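PDB 2OX7: YopX protein domain-containing protein, which is of unknown function but belongs to the YopX family and forms a beta-rich chain found in a four-chain assembly. Local coordinates for residues 16-24 with 32-40; 81-92 with 127-137. All coordinates share one frame; numbering follows the deposited sequence.

Both contacts pair antiparallel strands and lie on opposite sides of the chain's centre, their own centres about 26 Å apart. Interaction 1 closes the hairpin of strands 21-25 and 31-41, whose strands follow each other directly in the chain; interaction 2 joins strands 85-89 and 131-136, which come from distant parts of the sequence and share a four-stranded sheet. Each is partly buried. The side-chain packing of the first is mainly aliphatic, and a second subunit packs on part of it, whereas the second adds a tyrosine pair, a hydroxyl bonded to a turn and aspartates whose charges are met by residues outside both segments. They meet where M17 CE lies 3.4 Å from N136 OD1.

Interaction 1 of 2, residues 16-24 with 32-40; sequences EMLENVTPL and IAIITDFQI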
loop_
_atom_site.group_PDB
_atom_site.type_symbol
_atom_site.label_atom_id
_atom_site.label_comp_id
_atom_site.label_asym_id
_atom_site.label_seq_id
_atom_site.Cartn_x
_atom_site.Cartn_y
_atom_site.Cartn_z
ATOM N N GLU A 16 -6.404 3.222 -33.257
ATOM C CA GLU A 16 -6.226 4.626 -32.908
ATOM C C GLU A 16 -6.586 4.807 -31.416
ATOM O O GLU A 16 -7.438 4.087 -30.898
ATOM C CB GLU A 16 -7.134 5.547 -33.751
ATOM C CG GLU A 16 -7.236 5.227 -35.267
ATOM C CD GLU A 16 -5.994 5.621 -36.077
ATOM O OE1 GLU A 16 -5.600 6.814 -36.036
ATOM O OE2 GLU A 16 -5.437 4.742 -36.792
HETATM N N MSE A 17 -5.931 5.758 -30.752
HETATM C CA MSE A 17 -6.307 6.166 -29.381
HETATM C C MSE A 17 -7.255 7.344 -29.462
HETATM O O MSE A 17 -6.969 8.343 -30.114
HETATM C CB MSE A 17 -5.080 6.557 -28.551
HETATM C CG MSE A 17 -5.400 6.846 -27.073
HETATM SE SE MSE A 17 -5.776 5.185 -26.167
HETATM C CE MSE A 17 -3.931 4.430 -26.020
ATOM N N LEU A 18 -8.375 7.242 -28.772
ATOM C CA LEU A 18 -9.331 8.329 -28.696
ATOM C C LEU A 18 -9.224 8.979 -27.349
ATOM O O LEU A 18 -9.332 8.278 -26.333
ATOM C CB LEU A 18 -10.734 7.765 -28.845
ATOM C CG LEU A 18 -10.960 6.926 -30.106
ATOM C CD1 LEU A 18 -12.383 6.395 -30.077
ATOM C CD2 LEU A 18 -10.707 7.740 -31.364
ATOM N N GLU A 19 -9.059 10.304 -27.323
ATOM C CA GLU A 19 -8.947 11.005 -26.047
ATOM C C GLU A 19 -10.279 11.505 -25.536
ATOM O O GLU A 19 -11.205 11.765 -26.315
ATOM C CB GLU A 19 -7.951 12.163 -26.135
ATOM C CG GLU A 19 -6.572 11.744 -26.582
ATOM C CD GLU A 19 -5.869 10.823 -25.582
ATOM O OE1 GLU A 19 -6.185 10.867 -24.366
ATOM O OE2 GLU A 19 -4.989 10.054 -26.022
ATOM N N ASN A 20 -10.364 11.640 -24.216
ATOM C CA ASN A 20 -11.450 12.323 -23.559
ATOM C C ASN A 20 -12.820 11.837 -23.992
ATOM O O ASN A 20 -13.691 12.643 -24.370
ATOM C CB ASN A 20 -11.316 13.836 -23.722
ATOM C CG ASN A 20 -11.481 14.568 -22.413
ATOM O OD1 ASN A 20 -11.050 15.719 -22.278
ATOM N ND2 ASN A 20 -12.127 13.922 -21.440
ATOM N N VAL A 21 -13.010 10.523 -23.894
ATOM C CA VAL A 21 -14.277 9.842 -24.245
ATOM C C VAL A 21 -15.177 9.649 -23.022
ATOM O O VAL A 21 -14.695 9.667 -21.879
ATOM C CB VAL A 21 -14.045 8.445 -24.909
ATOM C CG1 VAL A 21 -13.089 8.530 -26.110
ATOM C CG2 VAL A 21 -13.552 7.372 -23.901
ATOM N N THR A 22 -16.477 9.443 -23.262
ATOM C CA THR A 22 -17.398 9.089 -22.182
ATOM C C THR A 22 -17.927 7.689 -22.425
ATOM O O THR A 22 -18.689 7.469 -23.362
ATOM C CB THR A 22 -18.575 10.086 -22.090
ATOM O OG1 THR A 22 -18.054 11.413 -21.944
ATOM C CG2 THR A 22 -19.464 9.774 -20.891
ATOM N N PRO A 23 -17.502 6.714 -21.605
ATOM C CA PRO A 23 -17.947 5.339 -21.804
ATOM C C PRO A 23 -19.340 5.123 -21.214
ATOM O O PRO A 23 -19.658 5.667 -20.153
ATOM C CB PRO A 23 -16.894 4.526 -21.037
ATOM C CG PRO A 23 -16.471 5.425 -19.929
ATOM C CD PRO A 23 -16.590 6.835 -20.445
ATOM N N LEU A 24 -20.190 4.375 -21.926
ATOM C CA LEU A 24 -21.559 4.146 -21.449
ATOM C C LEU A 24 -21.766 2.665 -21.154
ATOM O O LEU A 24 -21.524 1.819 -22.012
ATOM C CB LEU A 24 -22.603 4.664 -22.469
ATOM C CG LEU A 24 -22.945 6.165 -22.528
ATOM C CD1 LEU A 24 -21.743 7.056 -22.728
ATOM C CD2 LEU A 24 -23.953 6.445 -23.664
ATOM N N ILE A 32 -21.539 -0.618 -23.627
ATOM C CA ILE A 32 -22.414 -0.830 -24.780
ATOM C C ILE A 32 -22.396 0.355 -25.744
ATOM O O ILE A 32 -22.869 0.246 -26.881
ATOM C CB ILE A 32 -23.852 -1.240 -24.359
ATOM C CG1 ILE A 32 -24.517 -0.153 -23.493
ATOM C CG2 ILE A 32 -23.831 -2.616 -23.664
ATOM C CD1 ILE A 32 -26.049 -0.344 -23.289
ATOM N N ALA A 33 -21.831 1.479 -25.302
ATOM C CA ALA A 33 -21.683 2.651 -26.165
ATOM C C ALA A 33 -20.486 3.488 -25.769
ATOM O O ALA A 33 -19.951 3.357 -24.663
ATOM C CB ALA A 33 -22.964 3.514 -26.149
ATOM N N ILE A 34 -20.084 4.358 -26.683
ATOM C CA ILE A 34 -19.072 5.343 -26.392
ATOM C C ILE A 34 -19.426 6.667 -27.055
ATOM O O ILE A 34 -19.768 6.714 -28.245
ATOM C CB ILE A 34 -17.651 4.820 -26.773
ATOM C CG1 ILE A 34 -16.559 5.749 -26.249
ATOM C CG2 ILE A 34 -17.518 4.543 -28.280
ATOM C CD1 ILE A 34 -15.176 5.090 -26.279
ATOM N N ILE A 35 -19.389 7.725 -26.260
ATOM C CA ILE A 35 -19.487 9.084 -26.779
ATOM C C ILE A 35 -18.087 9.674 -26.889
ATOM O O ILE A 35 -17.373 9.795 -25.878
ATOM C CB ILE A 35 -20.348 9.966 -25.853
ATOM C CG1 ILE A 35 -21.782 9.407 -25.781
ATOM C CG2 ILE A 35 -20.321 11.415 -26.335
ATOM C CD1 ILE A 35 -22.716 10.129 -24.816
ATOM N N THR A 36 -17.690 10.038 -28.106
ATOM C CA THR A 36 -16.387 10.650 -28.318
ATOM C C THR A 36 -16.435 12.182 -28.326
ATOM O O THR A 36 -15.443 12.829 -27.962
ATOM C CB THR A 36 -15.678 10.095 -29.576
ATOM O OG1 THR A 36 -16.584 10.111 -30.686
ATOM C CG2 THR A 36 -15.242 8.666 -29.349
ATOM N N ASP A 37 -17.578 12.753 -28.724
ATOM C CA ASP A 37 -17.826 14.212 -28.677
ATOM C C ASP A 37 -19.277 14.491 -28.322
ATOM O O ASP A 37 -20.177 13.787 -28.774
ATOM C CB ASP A 37 -17.560 14.911 -30.034
ATOM C CG ASP A 37 -16.158 14.714 -30.526
ATOM O OD1 ASP A 37 -15.335 15.649 -30.373
ATOM O OD2 ASP A 37 -15.872 13.612 -31.050
ATOM N N PHE A 38 -19.498 15.536 -27.544
ATOM C CA PHE A 38 -20.842 16.028 -27.282
ATOM C C PHE A 38 -20.796 17.522 -26.986
ATOM O O PHE A 38 -19.762 18.067 -26.585
ATOM C CB PHE A 38 -21.479 15.292 -26.088
ATOM C CG PHE A 38 -20.947 15.743 -24.769
ATOM C CD1 PHE A 38 -21.526 16.817 -24.108
ATOM C CD2 PHE A 38 -19.831 15.129 -24.208
ATOM C CE1 PHE A 38 -21.034 17.262 -22.890
ATOM C CE2 PHE A 38 -19.318 15.578 -22.986
ATOM C CZ PHE A 38 -19.918 16.641 -22.327
ATOM N N GLN A 39 -21.934 18.186 -27.159
ATOM C CA GLN A 39 -22.085 19.539 -26.632
ATOM C C GLN A 39 -23.476 19.696 -26.053
ATOM O O GLN A 39 -24.381 18.933 -26.390
ATOM C CB GLN A 39 -21.765 20.623 -27.681
ATOM C CG GLN A 39 -22.095 20.292 -29.143
ATOM C CD GLN A 39 -21.838 21.487 -30.079
ATOM O OE1 GLN A 39 -22.257 22.613 -29.795
ATOM N NE2 GLN A 39 -21.154 21.238 -31.192
ATOM N N ILE A 40 -23.633 20.655 -25.155
ATOM C CA ILE A 40 -24.940 20.946 -24.594
ATOM C C ILE A 40 -25.573 22.135 -25.346
ATOM O O ILE A 40 -24.929 23.172 -25.551
ATOM C CB ILE A 40 -24.862 21.184 -23.055
ATOM C CG1 ILE A 40 -24.052 20.074 -22.360
ATOM C CG2 ILE A 40 -26.247 21.302 -22.443
ATOM C CD1 ILE A 40 -24.471 18.634 -22.696
HETATM O O HOH W 1 -13.828 14.361 -26.566
HETATM O O HOH W 2 -17.590 12.701 -24.103
#
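I34 has its CG1 branch trans to the backbone N (chi1 -170°) and a nearly extended chi2, which carries I34 CD1 over to the neighbouring segment, 3.7 Å from V21 CG2. V21 in turn places CG1 opposite its own carbonyl carbon (chi1 -53°), and that methyl, together with L18 CD1, packs on T36 CG2; the L18 CD1 to T36 CG2 separation is 3.7 Å. T36 CG2 thus meets side chains from before and after the corner at N20, both coming from the same general side. On the face shared by T22, L24, A33 and I35, L24 CD1 meets I35 CD1 diagonally at 3.8 Å, while L24 CB and CD2 rest on the methyl of A33. F38 and L24 of a second subunit pack against this face, on L24 and T22 respectively.

These strands form an antiparallel beta hairpin. T22 and I35 make a reciprocal pair of backbone bonds, the T22 N to I35 O bond (2.8 Å) being nearly straight at 176° and in the carbonyl plane. At the other end a classic beta bulge sets both I32 and A33 opposite L24. L24 O accepts I32 N at 2.9 Å and only a weak bond from A33 N, while L24 N reaches A33 O from above the carbonyl plane. Where the segments part, at N20 and T36, a water donates to both N20 O and T36 O, bridging the carbonyls. A second water lies 2.6 Å from T22 OG1, in plane at the edge of the F38 ring.

Interaction 2 of 2, residues 81-92 with 127-137; sequences IFEGDILVYDAP and YRDGYLVIGNI
I81 touches V133 through CG1, and V133 CG2 also meets L87 CD1, so one methyl joins two points of the 81-92 segment. After I81 comes a type II beta turn from F82 to D85, in which G84 adopts a positive phi; G84 O accepts I137 N at 3.0 Å. D85 folds back on the turn, where OD2 takes the F82 N-H from above the carboxylate plane, and the carboxylate carbon lies against V133 CG1. Its OD1 is salt-bridged to R8 and shares a water with N136 ND2, an amide nitrogen that also bonds to E139. I86 N bonds to G135 O and I86 O accepts I134 N, the latter at 170°, while CD1 leans over the backbone of N136 and I137.

Strands 85-89 and 131-136 are an antiparallel pair at one edge of a four-stranded sheet, with 131-136 outermost in this chain and 101-107 on the other side of 85-89. L87 CD2 touches Y131 CB, and V88 forms two backbone bonds with L132. Y89 has CG trans to the backbone N (chi1 -172°), which brings the Y89 ring obliquely against that of Y131: Y89 CD1 lies over one face of the Y131 ring, 3.6 Å from Y131 CE2, with the planes at 59°. Y89 OH reaches the type II' turn Y127-G130 and accepts D129 N at 2.9 Å. A water hydrogen-bonded to Y89 OH (2.6 Å) donates to D129 OD2. D90, centre of an inverse gamma turn, gives its N-H to G130 O; its carboxylate lies against L132 CD1 and forms salt bridges with K76 and R99.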
loop_
_atom_site.group_PDB
_atom_site.type_symbol
_atom_site.label_atom_id
_atom_site.label_comp_id
_atom_site.label_asym_id
_atom_site.label_seq_id
_atom_site.Cartn_x
_atom_site.Cartn_y
_atom_site.Cartn_z
ATOM N N ILE A 81 -1.171 10.572 -16.102
ATOM C CA ILE A 81 -0.822 9.149 -16.231
ATOM C C ILE A 81 -2.120 8.336 -16.221
ATOM O O ILE A 81 -2.922 8.449 -15.283
ATOM C CB ILE A 81 0.047 8.707 -15.049
ATOM C CG1 ILE A 81 1.421 9.404 -15.117
ATOM C CG2 ILE A 81 0.261 7.148 -15.075
ATOM C CD1 ILE A 81 2.164 9.300 -13.748
ATOM N N PHE A 82 -2.319 7.524 -17.262
ATOM C CA PHE A 82 -3.507 6.668 -17.376
ATOM C C PHE A 82 -3.154 5.193 -17.169
ATOM O O PHE A 82 -2.007 4.750 -17.425
ATOM C CB PHE A 82 -4.058 6.753 -18.827
ATOM C CG PHE A 82 -4.825 7.996 -19.108
ATOM C CD1 PHE A 82 -6.209 7.944 -19.221
ATOM C CD2 PHE A 82 -4.168 9.206 -19.272
ATOM C CE1 PHE A 82 -6.948 9.112 -19.511
ATOM C CE2 PHE A 82 -4.897 10.410 -19.544
ATOM C CZ PHE A 82 -6.292 10.360 -19.649
ATOM N N GLU A 83 -4.172 4.406 -16.853
ATOM C CA GLU A 83 -3.992 2.957 -16.948
ATOM C C GLU A 83 -3.453 2.637 -18.352
ATOM O O GLU A 83 -3.882 3.252 -19.361
ATOM C CB GLU A 83 -5.326 2.215 -16.836
ATOM C CG GLU A 83 -6.182 2.438 -15.628
ATOM C CD GLU A 83 -7.499 1.640 -15.776
ATOM O OE1 GLU A 83 -8.534 2.172 -16.301
ATOM O OE2 GLU A 83 -7.459 0.447 -15.409
ATOM N N GLY A 84 -2.592 1.624 -18.426
ATOM C CA GLY A 84 -2.001 1.200 -19.719
ATOM C C GLY A 84 -0.747 1.967 -20.115
ATOM O O GLY A 84 0.013 1.516 -20.993
ATOM N N ASP A 85 -0.495 3.120 -19.476
ATOM C CA ASP A 85 0.752 3.825 -19.734
ATOM C C ASP A 85 1.963 3.036 -19.306
ATOM O O ASP A 85 1.906 2.214 -18.384
ATOM C CB ASP A 85 0.786 5.206 -19.044
ATOM C CG ASP A 85 0.010 6.287 -19.833
ATOM O OD1 ASP A 85 -0.244 6.126 -21.066
ATOM O OD2 ASP A 85 -0.308 7.341 -19.247
ATOM N N ILE A 86 3.093 3.349 -19.933
ATOM C CA ILE A 86 4.400 2.764 -19.566
ATOM C C ILE A 86 5.341 3.869 -19.120
ATOM O O ILE A 86 5.525 4.890 -19.848
ATOM C CB ILE A 86 5.006 1.968 -20.797
ATOM C CG1 ILE A 86 4.082 0.794 -21.168
ATOM C CG2 ILE A 86 6.491 1.590 -20.497
ATOM C CD1 ILE A 86 4.318 0.218 -22.624
ATOM N N LEU A 87 5.877 3.737 -17.895
ATOM C CA LEU A 87 6.736 4.797 -17.324
ATOM C C LEU A 87 8.171 4.324 -17.241
ATOM O O LEU A 87 8.421 3.125 -17.026
ATOM C CB LEU A 87 6.273 5.165 -15.918
ATOM C CG LEU A 87 5.093 6.142 -15.826
ATOM C CD1 LEU A 87 3.817 5.667 -16.498
ATOM C CD2 LEU A 87 4.871 6.304 -14.333
ATOM N N VAL A 88 9.100 5.255 -17.390
ATOM C CA VAL A 88 10.509 4.963 -17.158
ATOM C C VAL A 88 11.094 5.949 -16.182
ATOM O O VAL A 88 10.677 7.110 -16.159
ATOM C CB VAL A 88 11.347 5.013 -18.455
ATOM C CG1 VAL A 88 10.982 3.831 -19.311
ATOM C CG2 VAL A 88 11.195 6.361 -19.156
ATOM N N TYR A 89 12.059 5.498 -15.397
ATOM C CA TYR A 89 12.820 6.389 -14.524
ATOM C C TYR A 89 13.817 7.223 -15.340
ATOM O O TYR A 89 14.634 6.678 -16.121
ATOM C CB TYR A 89 13.563 5.548 -13.476
ATOM C CG TYR A 89 14.218 6.400 -12.431
ATOM C CD1 TYR A 89 13.456 7.142 -11.539
ATOM C CD2 TYR A 89 15.608 6.438 -12.316
ATOM C CE1 TYR A 89 14.057 7.938 -10.586
ATOM C CE2 TYR A 89 16.216 7.225 -11.368
ATOM C CZ TYR A 89 15.434 7.945 -10.478
ATOM O OH TYR A 89 16.039 8.741 -9.509
ATOM N N ASP A 90 13.772 8.534 -15.164
ATOM C CA ASP A 90 14.426 9.449 -16.093
ATOM C C ASP A 90 15.898 9.685 -15.689
ATOM O O ASP A 90 16.355 10.813 -15.519
ATOM C CB ASP A 90 13.600 10.732 -16.240
ATOM C CG ASP A 90 14.161 11.685 -17.288
ATOM O OD1 ASP A 90 14.695 11.179 -18.304
ATOM O OD2 ASP A 90 14.051 12.930 -17.102
ATOM N N ALA A 91 16.620 8.582 -15.509
ATOM C CA ALA A 91 18.051 8.658 -15.180
ATOM C C ALA A 91 18.785 8.994 -16.472
ATOM O O ALA A 91 18.309 8.632 -17.545
ATOM C CB ALA A 91 18.525 7.344 -14.594
ATOM N N PRO A 92 19.967 9.651 -16.380
ATOM C CA PRO A 92 20.706 9.988 -17.616
ATOM C C PRO A 92 20.898 8.723 -18.459
ATOM O O PRO A 92 21.268 7.676 -17.933
ATOM C CB PRO A 92 22.056 10.481 -17.086
ATOM C CG PRO A 92 21.721 11.027 -15.716
ATOM C CD PRO A 92 20.702 10.066 -15.170
ATOM N N TYR A 127 10.156 11.944 -7.412
ATOM C CA TYR A 127 11.299 11.958 -6.484
ATOM C C TYR A 127 12.592 11.746 -7.274
ATOM O O TYR A 127 12.622 10.960 -8.230
ATOM C CB TYR A 127 11.107 10.833 -5.480
ATOM C CG TYR A 127 12.029 10.878 -4.276
ATOM C CD1 TYR A 127 12.124 12.037 -3.485
ATOM C CD2 TYR A 127 12.728 9.750 -3.890
ATOM C CE1 TYR A 127 12.952 12.053 -2.341
ATOM C CE2 TYR A 127 13.558 9.751 -2.749
ATOM C CZ TYR A 127 13.652 10.912 -1.994
ATOM O OH TYR A 127 14.469 10.893 -0.874
ATOM N N ARG A 128 13.657 12.423 -6.858
ATOM C CA ARG A 128 14.977 12.250 -7.504
ATOM C C ARG A 128 14.846 12.454 -9.018
ATOM O O ARG A 128 14.387 13.518 -9.442
ATOM C CB ARG A 128 15.586 10.910 -7.089
ATOM C CG ARG A 128 16.182 10.973 -5.651
ATOM C CD ARG A 128 16.578 9.611 -5.061
ATOM N NE ARG A 128 16.773 9.705 -3.607
ATOM C CZ ARG A 128 17.902 10.110 -3.015
ATOM N NH1 ARG A 128 18.958 10.454 -3.742
ATOM N NH2 ARG A 128 17.978 10.174 -1.687
ATOM N N ASP A 129 15.207 11.475 -9.847
ATOM C CA ASP A 129 15.149 11.748 -11.309
ATOM C C ASP A 129 13.710 11.725 -11.870
ATOM O O ASP A 129 13.458 12.239 -12.963
ATOM C CB ASP A 129 16.057 10.807 -12.133
ATOM C CG ASP A 129 17.526 10.969 -11.795
ATOM O OD1 ASP A 129 17.951 12.087 -11.444
ATOM O OD2 ASP A 129 18.237 9.957 -11.891
ATOM N N GLY A 130 12.773 11.156 -11.114
ATOM C CA GLY A 130 11.373 11.212 -11.545
ATOM C C GLY A 130 11.100 10.221 -12.677
ATOM O O GLY A 130 12.032 9.601 -13.205
ATOM N N TYR A 131 9.820 10.060 -13.015
ATOM C CA TYR A 131 9.357 9.088 -14.048
ATOM C C TYR A 131 8.673 9.851 -15.170
ATOM O O TYR A 131 7.994 10.886 -14.940
ATOM C CB TYR A 131 8.342 8.031 -13.494
ATOM C CG TYR A 131 9.023 7.024 -12.639
ATOM C CD1 TYR A 131 9.395 5.788 -13.173
ATOM C CD2 TYR A 131 9.409 7.334 -11.329
ATOM C CE1 TYR A 131 10.075 4.859 -12.405
ATOM C CE2 TYR A 131 10.098 6.390 -10.539
ATOM C CZ TYR A 131 10.434 5.167 -11.094
ATOM O OH TYR A 131 11.160 4.222 -10.382
ATOM N N LEU A 132 8.759 9.277 -16.358
ATOM C CA LEU A 132 8.133 9.862 -17.538
ATOM C C LEU A 132 7.305 8.817 -18.272
ATOM O O LEU A 132 7.727 7.687 -18.368
ATOM C CB LEU A 132 9.226 10.378 -18.458
ATOM C CG LEU A 132 9.930 11.694 -18.073
ATOM C CD1 LEU A 132 11.062 11.990 -19.075
ATOM C CD2 LEU A 132 8.907 12.838 -18.092
ATOM N N VAL A 133 6.151 9.220 -18.792
ATOM C CA VAL A 133 5.337 8.340 -19.644
ATOM C C VAL A 133 6.031 8.284 -21.024
ATOM O O VAL A 133 6.192 9.319 -21.678
ATOM C CB VAL A 133 3.971 8.913 -19.889
ATOM C CG1 VAL A 133 3.164 7.989 -20.856
ATOM C CG2 VAL A 133 3.185 9.007 -18.561
ATOM N N ILE A 134 6.361 7.090 -21.483
ATOM C CA ILE A 134 7.026 6.985 -22.794
ATOM C C ILE A 134 6.242 6.155 -23.825
ATOM O O ILE A 134 6.753 5.842 -24.903
ATOM C CB ILE A 134 8.435 6.499 -22.643
ATOM C CG1 ILE A 134 8.476 5.103 -21.972
ATOM C CG2 ILE A 134 9.285 7.624 -22.038
ATOM C CD1 ILE A 134 9.769 4.403 -22.254
ATOM N N GLY A 135 4.996 5.869 -23.502
ATOM C CA GLY A 135 4.106 5.122 -24.398
ATOM C C GLY A 135 3.065 4.361 -23.613
ATOM O O GLY A 135 2.856 4.588 -22.395
ATOM N N ASN A 136 2.359 3.479 -24.311
ATOM C CA ASN A 136 1.381 2.657 -23.646
ATOM C C ASN A 136 1.338 1.308 -24.333
ATOM O O ASN A 136 1.898 1.128 -25.432
ATOM C CB ASN A 136 0.029 3.343 -23.588
ATOM C CG ASN A 136 -0.600 3.559 -24.982
ATOM O OD1 ASN A 136 -1.104 2.631 -25.582
ATOM N ND2 ASN A 136 -0.586 4.805 -25.465
ATOM N N ILE A 137 0.694 0.370 -23.664
ATOM C CA ILE A 137 0.700 -1.027 -24.061
ATOM C C ILE A 137 -0.048 -1.274 -25.372
ATOM O O ILE A 137 0.174 -2.295 -26.023
ATOM C CB ILE A 137 0.132 -1.943 -22.910
ATOM C CG1 ILE A 137 -1.308 -1.566 -22.600
ATOM C CG2 ILE A 137 1.035 -1.835 -21.688
ATOM C CD1 ILE A 137 -2.070 -2.549 -21.675
HETATM O O HOH W 3 0.717 6.752 -23.689
HETATM O O HOH W 4 18.650 8.388 -9.228
#